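Local atomic coordinates of 11S globulin subunit beta (Cucurbita maxima, PDB entry 2E9Q), a protein that serves as a seed storage globulin, a nutrient reservoir of the pumpkin seed that is made as a single-chain precursor and matures to a hexamer. Residues A61-I66 and V376-Q381; S415-L420 and S426-I431. One frame throughout, in Å; residues are numbered along the deposited sequence. Where two conformers were deposited one is given.

In the fold
The two contacts lie in different parts of the bicupin subunit. Contact 1 (61-66 with 376-381) joins the N-terminal and C-terminal cupin modules inside the chain; the centre of contact 1 is about 10 Å from the centre of the chain. Contact 2 (415-420 with 426-431) lies in the helical extension of the C-terminal module, where a second subunit packs against it, and the centre of contact 2 is about 37 Å from the centre of the chain. The centres of contact 1 and contact 2 are about 32 Å apart. Contact 1 lies nearer the magnesium-binding residue Lys-387, whose side chain is about 11 Å from that of Met-378; contact 2 is remote from it.

Contact 1 (A61-I66 and V376-Q381); sequences AGVNMI and VLMIPQ
The interface between the two cupin modules of this bicupin subunit is built here by Ala-61, Val-63 and Met-65 of the N-terminal module facing Val-376 and Met-378 of the C-terminal one. The two segments run antiparallel, but Ala-61 CA and Pro-380 CA are 7.6 Å apart and no hydrogen bond links the segments, which meet through apolar side chains; Val-376 also pairs by its backbone with Gln-35 of the N-terminal module. Strand 376-379 is an edge strand of its sheet within the chain. Between helix 56-61 and strand 63-70, Gly-62, with positive phi, is the C-prime residue of a Schellman motif, and the helix it closes leaves Ala-61 pointing at the partner strand. At the start of strand 376-379, Met-65 and Val-376 reach for each other tip to tip: Met-65 CE is 3.9 Å from Val-376 CG1, while Met-65 CG lies 4.0 Å from Val-376 CG2. Met-65 was modelled in two conformers, so the place of its methyl is less certain. Val-346 of strand 345-350 touches both side chains, and Phe-58 packs on Val-376. Further along, Val-63 CG2 makes a looser approach to Met-378 CG, at 4.4 Å. Met-378 leaves the backbone with CG roughly opposite the nitrogen (chi1 -151°), then bends at chi2 and chi3, which carries its CE to 3.7 Å from Ala-61 CB.

Contact 2 (S415-L420 and S426-I431); sequences SQMRML and SNMYRI
Met-428 and Tyr-429 of segment 426-431 face Met-417 and Leu-420 of the short preceding helix and its exit. Met-428 comes first: extended at chi2 (170°) and turned back at chi3, its chain places CE 4.1 Å from Leu-420 CD1, the two side chains crossing at about a right angle. The same methyl lies 3.9 Å from Met-417 CE. Tyr-429 follows, and meets Met-417 from the opposite direction. Met-417 CE sits at the ring edge, in plane, 3.6 Å from Tyr-429 OH; Met-417 was modelled in two conformers, so this approach holds for one of them. Met-428 CB lies 4.2 Å above one face of the Tyr-429 ring, toward its rim. The phenol hydroxyl donates a hydrogen bond to the backbone O of Leu-179 of the second subunit. A leucine in place of Tyr-429 would probably leave that carbonyl without its phenol partner and open a gap beside the Met-417 methyl. The pair belongs to the helical extension through which cupin storage globulins associate: Met-417 rests on Leu-439 and Ser-426 on Arg-433 and Ala-436 of helix 433-441, Gln-416 is joined by a backbone hydrogen bond to Leu-409 of strand 407-409, Asn-427 OD1 accepts from Asp-246 N of the second subunit, and Leu-420 packs on Trp-146, in strand 145-149 of that subunit.

Contact 1 (A61-I66 and V376-Q381)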
loop_
_atom_site.group_PDB
_atom_site.type_symbol
_atom_site.label_atom_id
_atom_site.label_comp_id
_atom_site.label_asym_id
_atom_site.label_seq_id
_atom_site.Cartn_x
_atom_site.Cartn_y
_atom_site.Cartn_z
ATOM N N ALA A 61 14.277 -1.300 4.365
ATOM C CA ALA A 61 13.673 -2.024 3.264
ATOM C C ALA A 61 12.795 -3.189 3.715
ATOM O O ALA A 61 12.020 -3.711 2.935
ATOM C CB ALA A 61 14.761 -2.520 2.314
ATOM N N GLY A 62 12.902 -3.580 4.977
ATOM C CA GLY A 62 12.101 -4.684 5.464
ATOM C C GLY A 62 12.472 -5.969 4.746
ATOM O O GLY A 62 11.617 -6.686 4.221
ATOM N N VAL A 63 13.762 -6.260 4.709
ATOM C CA VAL A 63 14.218 -7.465 4.052
ATOM C C VAL A 63 14.867 -8.391 5.071
ATOM O O VAL A 63 15.313 -7.951 6.139
ATOM C CB VAL A 63 15.255 -7.148 2.928
ATOM C CG1 VAL A 63 14.748 -6.013 2.055
ATOM C CG2 VAL A 63 16.597 -6.792 3.529
ATOM N N ASN A 64 14.893 -9.673 4.736
ATOM C CA ASN A 64 15.516 -10.693 5.561
ATOM C C ASN A 64 16.291 -11.557 4.580
ATOM O O ASN A 64 15.896 -11.695 3.415
ATOM C CB ASN A 64 14.473 -11.565 6.256
ATOM C CG ASN A 64 13.525 -10.775 7.127
ATOM O OD1 ASN A 64 12.677 -10.024 6.630
ATOM N ND2 ASN A 64 13.657 -10.941 8.436
ATOM N N MET A 65 17.398 -12.125 5.043
ATOM C CA MET A 65 18.226 -13.000 4.218
ATOM C C MET A 65 18.544 -14.255 5.023
ATOM O O MET A 65 18.969 -14.180 6.179
ATOM C CB MET A 65 19.528 -12.296 3.830
ATOM C CG MET A 65 20.336 -13.002 2.741
ATOM S SD MET A 65 19.587 -12.847 1.104
ATOM C CE MET A 65 19.787 -11.106 0.825
ATOM N N ILE A 66 18.335 -15.410 4.405
ATOM C CA ILE A 66 18.581 -16.691 5.040
ATOM C C ILE A 66 19.333 -17.573 4.052
ATOM O O ILE A 66 19.076 -17.524 2.845
ATOM C CB ILE A 66 17.255 -17.366 5.398
ATOM C CG1 ILE A 66 16.481 -16.473 6.363
ATOM C CG2 ILE A 66 17.493 -18.743 5.992
ATOM C CD1 ILE A 66 15.107 -16.990 6.693
ATOM N N VAL A 376 26.321 -9.765 1.975
ATOM C CA VAL A 376 25.159 -9.040 1.472
ATOM C C VAL A 376 25.273 -7.518 1.622
ATOM O O VAL A 376 25.572 -7.014 2.701
ATOM C CB VAL A 376 23.882 -9.479 2.220
ATOM C CG1 VAL A 376 22.675 -8.658 1.729
ATOM C CG2 VAL A 376 23.656 -10.982 2.025
ATOM N N LEU A 377 25.042 -6.794 0.532
ATOM C CA LEU A 377 25.055 -5.340 0.550
ATOM C C LEU A 377 23.678 -4.893 0.058
ATOM O O LEU A 377 23.273 -5.226 -1.051
ATOM C CB LEU A 377 26.142 -4.765 -0.361
ATOM C CG LEU A 377 26.112 -3.224 -0.442
ATOM C CD1 LEU A 377 26.441 -2.604 0.918
ATOM C CD2 LEU A 377 27.099 -2.746 -1.482
ATOM N N MET A 378 22.963 -4.155 0.903
ATOM C CA MET A 378 21.625 -3.654 0.602
ATOM C C MET A 378 21.804 -2.279 -0.004
ATOM O O MET A 378 22.300 -1.377 0.667
ATOM C CB MET A 378 20.831 -3.549 1.912
ATOM C CG MET A 378 19.314 -3.726 1.835
ATOM S SD MET A 378 18.379 -2.442 0.973
ATOM C CE MET A 378 18.185 -1.241 2.265
ATOM N N ILE A 379 21.445 -2.121 -1.276
ATOM C CA ILE A 379 21.548 -0.831 -1.950
ATOM C C ILE A 379 20.159 -0.195 -2.001
ATOM O O ILE A 379 19.271 -0.674 -2.713
ATOM C CB ILE A 379 22.038 -0.976 -3.394
ATOM C CG1 ILE A 379 23.313 -1.826 -3.444
ATOM C CG2 ILE A 379 22.235 0.402 -4.008
ATOM C CD1 ILE A 379 24.554 -1.104 -3.016
ATOM N N PRO A 380 19.952 0.903 -1.252
ATOM C CA PRO A 380 18.648 1.575 -1.241
ATOM C C PRO A 380 18.220 2.182 -2.584
ATOM O O PRO A 380 19.047 2.599 -3.402
ATOM C CB PRO A 380 18.817 2.658 -0.170
ATOM C CG PRO A 380 19.884 2.103 0.730
ATOM C CD PRO A 380 20.856 1.492 -0.245
ATOM N N GLN A 381 16.907 2.222 -2.779
ATOM C CA GLN A 381 16.294 2.797 -3.953
ATOM C C GLN A 381 16.871 4.201 -4.184
ATOM O O GLN A 381 16.995 5.000 -3.241
ATOM C CB GLN A 381 14.777 2.889 -3.727
ATOM C CG GLN A 381 13.992 3.549 -4.862
ATOM C CD GLN A 381 12.571 3.933 -4.454
ATOM O OE1 GLN A 381 11.793 4.411 -5.276
ATOM N NE2 GLN A 381 12.236 3.731 -3.179
#

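Contact 2 (S415-L420 and S426-I431)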
loop_
_atom_site.group_PDB
_atom_site.type_symbol
_atom_site.label_atom_id
_atom_site.label_comp_id
_atom_site.label_asym_id
_atom_site.label_seq_id
_atom_site.Cartn_x
_atom_site.Cartn_y
_atom_site.Cartn_z
ATOM N N SER A 415 22.072 6.585 -21.576
ATOM C CA SER A 415 22.213 7.109 -20.231
ATOM C C SER A 415 21.635 8.501 -20.042
ATOM O O SER A 415 21.198 9.151 -20.989
ATOM C CB SER A 415 23.692 7.113 -19.837
ATOM O OG SER A 415 24.434 7.950 -20.703
ATOM N N GLN A 416 21.634 8.943 -18.790
ATOM C CA GLN A 416 21.122 10.254 -18.445
ATOM C C GLN A 416 21.998 11.313 -19.094
ATOM O O GLN A 416 21.508 12.314 -19.605
ATOM C CB GLN A 416 21.130 10.428 -16.920
ATOM C CG GLN A 416 19.781 10.824 -16.323
ATOM C CD GLN A 416 18.718 9.743 -16.468
ATOM O OE1 GLN A 416 17.545 9.974 -16.173
ATOM N NE2 GLN A 416 19.120 8.557 -16.915
ATOM N N MET A 417 23.300 11.079 -19.082
ATOM C CA MET A 417 24.244 12.025 -19.655
ATOM C C MET A 417 23.974 12.180 -21.161
ATOM O O MET A 417 23.987 13.291 -21.695
ATOM C CB MET A 417 25.680 11.559 -19.406
ATOM C CG MET A 417 26.593 12.630 -18.802
ATOM S SD MET A 417 26.277 13.035 -17.056
ATOM C CE MET A 417 25.169 14.430 -17.205
ATOM N N ARG A 418 23.710 11.062 -21.834
ATOM C CA ARG A 418 23.436 11.061 -23.268
ATOM C C ARG A 418 22.168 11.831 -23.609
ATOM O O ARG A 418 22.101 12.511 -24.630
ATOM C CB ARG A 418 23.297 9.622 -23.773
ATOM C CG ARG A 418 24.566 8.791 -23.664
ATOM C CD ARG A 418 25.276 8.703 -24.998
ATOM N NE ARG A 418 26.473 7.869 -24.936
ATOM C CZ ARG A 418 27.165 7.477 -26.002
ATOM N NH1 ARG A 418 26.781 7.841 -27.217
ATOM N NH2 ARG A 418 28.237 6.716 -25.853
ATOM N N MET A 419 21.162 11.729 -22.749
ATOM C CA MET A 419 19.893 12.415 -22.973
ATOM C C MET A 419 19.989 13.938 -22.890
ATOM O O MET A 419 19.193 14.655 -23.490
ATOM C CB MET A 419 18.858 11.947 -21.945
ATOM C CG MET A 419 18.354 10.531 -22.143
ATOM S SD MET A 419 17.045 10.445 -23.398
ATOM C CE MET A 419 15.585 10.716 -22.369
ATOM N N LEU A 420 20.957 14.433 -22.137
ATOM C CA LEU A 420 21.089 15.870 -21.950
ATOM C C LEU A 420 21.803 16.601 -23.068
ATOM O O LEU A 420 22.865 16.184 -23.515
ATOM C CB LEU A 420 21.802 16.150 -20.624
ATOM C CG LEU A 420 21.066 15.686 -19.358
ATOM C CD1 LEU A 420 22.047 15.510 -18.205
ATOM C CD2 LEU A 420 19.989 16.681 -19.019
ATOM N N SER A 426 27.206 21.753 -20.508
ATOM C CA SER A 426 28.178 22.838 -20.388
ATOM C C SER A 426 27.926 23.692 -19.159
ATOM O O SER A 426 28.779 23.805 -18.277
ATOM C CB SER A 426 28.139 23.730 -21.629
ATOM O OG SER A 426 28.727 23.069 -22.728
ATOM N N ASN A 427 26.750 24.299 -19.121
ATOM C CA ASN A 427 26.370 25.143 -18.011
ATOM C C ASN A 427 26.362 24.362 -16.701
ATOM O O ASN A 427 26.681 24.910 -15.649
ATOM C CB ASN A 427 25.000 25.764 -18.288
ATOM C CG ASN A 427 25.069 26.853 -19.341
ATOM O OD1 ASN A 427 25.547 27.954 -19.072
ATOM N ND2 ASN A 427 24.612 26.546 -20.552
ATOM N N MET A 428 26.013 23.079 -16.777
ATOM C CA MET A 428 25.966 22.207 -15.604
ATOM C C MET A 428 27.325 22.022 -14.951
ATOM O O MET A 428 27.497 22.285 -13.763
ATOM C CB MET A 428 25.435 20.812 -15.980
ATOM C CG MET A 428 23.923 20.658 -15.979
ATOM S SD MET A 428 23.374 19.077 -16.724
ATOM C CE MET A 428 24.124 17.850 -15.613
ATOM N N TYR A 429 28.280 21.542 -15.739
ATOM C CA TYR A 429 29.622 21.266 -15.249
ATOM C C TYR A 429 30.663 22.354 -15.477
ATOM O O TYR A 429 31.853 22.113 -15.303
ATOM C CB TYR A 429 30.106 19.953 -15.857
ATOM C CG TYR A 429 29.244 18.789 -15.443
ATOM C CD1 TYR A 429 28.555 18.029 -16.390
ATOM C CD2 TYR A 429 29.082 18.475 -14.099
ATOM C CE1 TYR A 429 27.718 16.988 -16.005
ATOM C CE2 TYR A 429 28.253 17.441 -13.701
ATOM C CZ TYR A 429 27.571 16.701 -14.657
ATOM O OH TYR A 429 26.732 15.694 -14.254
ATOM N N ARG A 430 30.217 23.546 -15.863
ATOM C CA ARG A 430 31.125 24.665 -16.101
ATOM C C ARG A 430 32.252 24.267 -17.043
ATOM O O ARG A 430 33.412 24.597 -16.804
ATOM C CB ARG A 430 31.725 25.152 -14.778
ATOM C CG ARG A 430 30.708 25.654 -13.756
ATOM C CD ARG A 430 31.381 25.912 -12.415
ATOM N NE ARG A 430 32.008 24.698 -11.900
ATOM C CZ ARG A 430 32.860 24.666 -10.878
ATOM N NH1 ARG A 430 33.195 25.790 -10.255
ATOM N NH2 ARG A 430 33.374 23.509 -10.478
ATOM N N ILE A 431 31.908 23.544 -18.103
ATOM C CA ILE A 431 32.888 23.103 -19.090
ATOM C C ILE A 431 32.445 23.541 -20.483
ATOM O O ILE A 431 31.338 24.052 -20.657
ATOM C CB ILE A 431 33.044 21.581 -19.072
ATOM C CG1 ILE A 431 31.705 20.916 -19.414
ATOM C CG2 ILE A 431 33.540 21.136 -17.711
ATOM C CD1 ILE A 431 31.755 19.396 -19.469
#